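Local coordinates for putative NADH-depentdent flavin oxidoreductase (Cupriavidus metallidurans, PDB 5OCS), which is an FMN-binding ene-reductase of the Old Yellow Enzyme family that probably draws its reducing power from NADPH, at residues W37-L42 with L86-N91. Numbering follows the deposited sequence.
Sequences WHMIHL and LGAVRN
M39 reaches across to A88 in the one close side-chain approach between helix segments 37-42 and 86-91: its SD lies 3.3 Å from A88 CB, and its CE lies 3.8 Å from the same methyl. The shorter value is tight for sulfur against carbon, and M39 was modelled in two conformers, so the exact fit is doubtful although the apolar character is clear. The torsions explain the reach. CG stands anti to the backbone N of M39 (chi1 180°), and bends of the same sense at chi2 (66°) and chi3 (73°) then fold the thioether so that both SD and CE come beside A88 CB. A88 aims its CB at the partner helix, whereas the CB of M39 does not, and the end of the longer chain closes the distance.

About a turn on from M39, L42 lies near V89, the residue after A88, in a looser approach. CG2 of V89, the branch anti to its own carbonyl carbon, comes within 4.2 Å of the backbone O of L42, a van der Waals approach; the L42 side chain stays farther off, with its CB 4.8 Å from that methyl. The backbones remain well separated, with CA atoms 7.6 Å apart for both M39-A88 and L42-V89, and the segments bury just 133 Å² between them, which marks a sparse helix-helix contact.

Beyond these residues, L42 also packs on V85 and on I55 of strand 52-59, while V89 rests on V97 of strand 96-102. At the subunit interface M39 meets M39 of the second subunit and A88 packs on D36 of the second subunit. The contact thus joins helices 36-46 and 76-92, consecutive outer helices of the TIM barrel, linked through strand 52-59 and backed by its parallel neighbour 96-102.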
loop_
_atom_site.group_PDB
_atom_site.type_symbol
_atom_site.label_atom_id
_atom_site.label_comp_id
_atom_site.label_asym_id
_atom_site.label_seq_id
_atom_site.Cartn_x
_atom_site.Cartn_y
_atom_site.Cartn_z
ATOM N N TRP D 37 -11.216 0.768 3.091
ATOM C CA TRP D 37 -10.409 -0.296 2.484
ATOM C C TRP D 37 -10.026 0.067 1.050
ATOM O O TRP D 37 -8.878 -0.159 0.635
ATOM C CB TRP D 37 -11.158 -1.629 2.472
ATOM C CG TRP D 37 -10.359 -2.680 1.754
ATOM C CD1 TRP D 37 -10.556 -3.140 0.489
ATOM C CD2 TRP D 37 -9.153 -3.269 2.207
ATOM N NE1 TRP D 37 -9.581 -4.026 0.155
ATOM C CE2 TRP D 37 -8.697 -4.121 1.192
ATOM C CE3 TRP D 37 -8.424 -3.185 3.386
ATOM C CZ2 TRP D 37 -7.567 -4.874 1.326
ATOM C CZ3 TRP D 37 -7.299 -3.969 3.521
ATOM C CH2 TRP D 37 -6.875 -4.790 2.500
ATOM N N HIS D 38 -10.982 0.568 0.269
ATOM C CA HIS D 38 -10.719 0.873 -1.126
ATOM C C HIS D 38 -9.705 1.973 -1.278
ATOM O O HIS D 38 -8.876 1.921 -2.186
ATOM C CB HIS D 38 -11.972 1.213 -1.903
ATOM C CG HIS D 38 -12.891 0.053 -2.038
ATOM N ND1 HIS D 38 -13.845 -0.235 -1.106
ATOM C CD2 HIS D 38 -12.951 -0.933 -2.953
ATOM C CE1 HIS D 38 -14.470 -1.352 -1.441
ATOM N NE2 HIS D 38 -13.960 -1.775 -2.580
ATOM N N MET D 39 -9.740 2.964 -0.405
ATOM C CA MET D 39 -8.679 3.979 -0.345
ATOM C C MET D 39 -7.290 3.353 -0.182
ATOM O O MET D 39 -6.345 3.648 -0.920
ATOM C CB MET D 39 -8.964 4.939 0.834
ATOM C CG MET D 39 -7.935 6.039 1.021
ATOM S SD MET D 39 -7.937 7.205 -0.349
ATOM C CE MET D 39 -9.466 8.097 -0.017
ATOM N N ILE D 40 -7.159 2.512 0.828
ATOM C CA ILE D 40 -5.864 1.855 1.139
ATOM C C ILE D 40 -5.413 0.913 0.012
ATOM O O ILE D 40 -4.257 0.964 -0.477
ATOM C CB ILE D 40 -5.985 1.039 2.456
ATOM C CG1 ILE D 40 -6.321 1.999 3.612
ATOM C CG2 ILE D 40 -4.696 0.260 2.709
ATOM C CD1 ILE D 40 -6.703 1.381 4.951
ATOM N N HIS D 41 -6.347 0.125 -0.476
ATOM C CA HIS D 41 -6.053 -0.873 -1.519
ATOM C C HIS D 41 -5.796 -0.293 -2.881
ATOM O O HIS D 41 -4.757 -0.574 -3.515
ATOM C CB HIS D 41 -7.210 -1.868 -1.557
ATOM C CG HIS D 41 -7.123 -2.849 -2.675
ATOM N ND1 HIS D 41 -6.145 -3.813 -2.746
ATOM C CD2 HIS D 41 -7.869 -2.975 -3.794
ATOM C CE1 HIS D 41 -6.323 -4.523 -3.842
ATOM N NE2 HIS D 41 -7.340 -4.014 -4.510
ATOM N N LEU D 42 -6.736 0.512 -3.364
ATOM C CA LEU D 42 -6.574 1.159 -4.666
ATOM C C LEU D 42 -5.460 2.178 -4.635
ATOM O O LEU D 42 -4.721 2.347 -5.627
ATOM C CB LEU D 42 -7.917 1.755 -5.168
ATOM C CG LEU D 42 -8.968 0.710 -5.549
ATOM C CD1 LEU D 42 -10.233 1.418 -5.977
ATOM C CD2 LEU D 42 -8.524 -0.254 -6.658
ATOM N N LEU D 86 -10.957 7.904 -5.790
ATOM C CA LEU D 86 -10.272 8.370 -7.008
ATOM C C LEU D 86 -9.546 9.694 -6.809
ATOM O O LEU D 86 -8.499 9.913 -7.365
ATOM C CB LEU D 86 -11.266 8.533 -8.179
ATOM C CG LEU D 86 -11.865 7.241 -8.674
ATOM C CD1 LEU D 86 -13.094 7.521 -9.540
ATOM C CD2 LEU D 86 -10.823 6.436 -9.461
ATOM N N GLY D 87 -10.108 10.597 -6.013
ATOM C CA GLY D 87 -9.472 11.897 -5.832
ATOM C C GLY D 87 -8.107 11.789 -5.147
ATOM O O GLY D 87 -7.151 12.525 -5.482
ATOM N N ALA D 88 -8.004 10.847 -4.223
ATOM C CA ALA D 88 -6.744 10.544 -3.549
ATOM C C ALA D 88 -5.754 9.937 -4.544
ATOM O O ALA D 88 -4.567 10.274 -4.594
ATOM C CB ALA D 88 -6.986 9.563 -2.463
ATOM N N VAL D 89 -6.243 9.004 -5.336
ATOM C CA VAL D 89 -5.407 8.470 -6.410
ATOM C C VAL D 89 -4.855 9.571 -7.302
ATOM O O VAL D 89 -3.639 9.619 -7.573
ATOM C CB VAL D 89 -6.112 7.384 -7.224
ATOM C CG1 VAL D 89 -5.356 7.042 -8.516
ATOM C CG2 VAL D 89 -6.328 6.143 -6.367
ATOM N N ARG D 90 -5.726 10.444 -7.793
ATOM C CA ARG D 90 -5.286 11.530 -8.653
ATOM C C ARG D 90 -4.297 12.526 -8.043
ATOM O O ARG D 90 -3.442 13.085 -8.757
ATOM C CB ARG D 90 -6.475 12.291 -9.248
ATOM C CG ARG D 90 -7.499 11.470 -10.021
ATOM C CD ARG D 90 -6.943 10.501 -11.028
ATOM N NE ARG D 90 -8.020 9.937 -11.883
ATOM C CZ ARG D 90 -7.769 9.158 -12.940
ATOM N NH1 ARG D 90 -6.521 8.773 -13.217
ATOM N NH2 ARG D 90 -8.769 8.746 -13.710
ATOM N N ASN D 91 -4.369 12.694 -6.742
ATOM C CA ASN D 91 -3.400 13.530 -6.033
ATOM C C ASN D 91 -2.012 12.976 -6.037
ATOM O O ASN D 91 -1.082 13.746 -5.877
ATOM C CB ASN D 91 -3.877 13.748 -4.571
ATOM C CG ASN D 91 -4.856 14.878 -4.453
ATOM O OD1 ASN D 91 -4.840 15.808 -5.254
ATOM N ND2 ASN D 91 -5.675 14.840 -3.411
#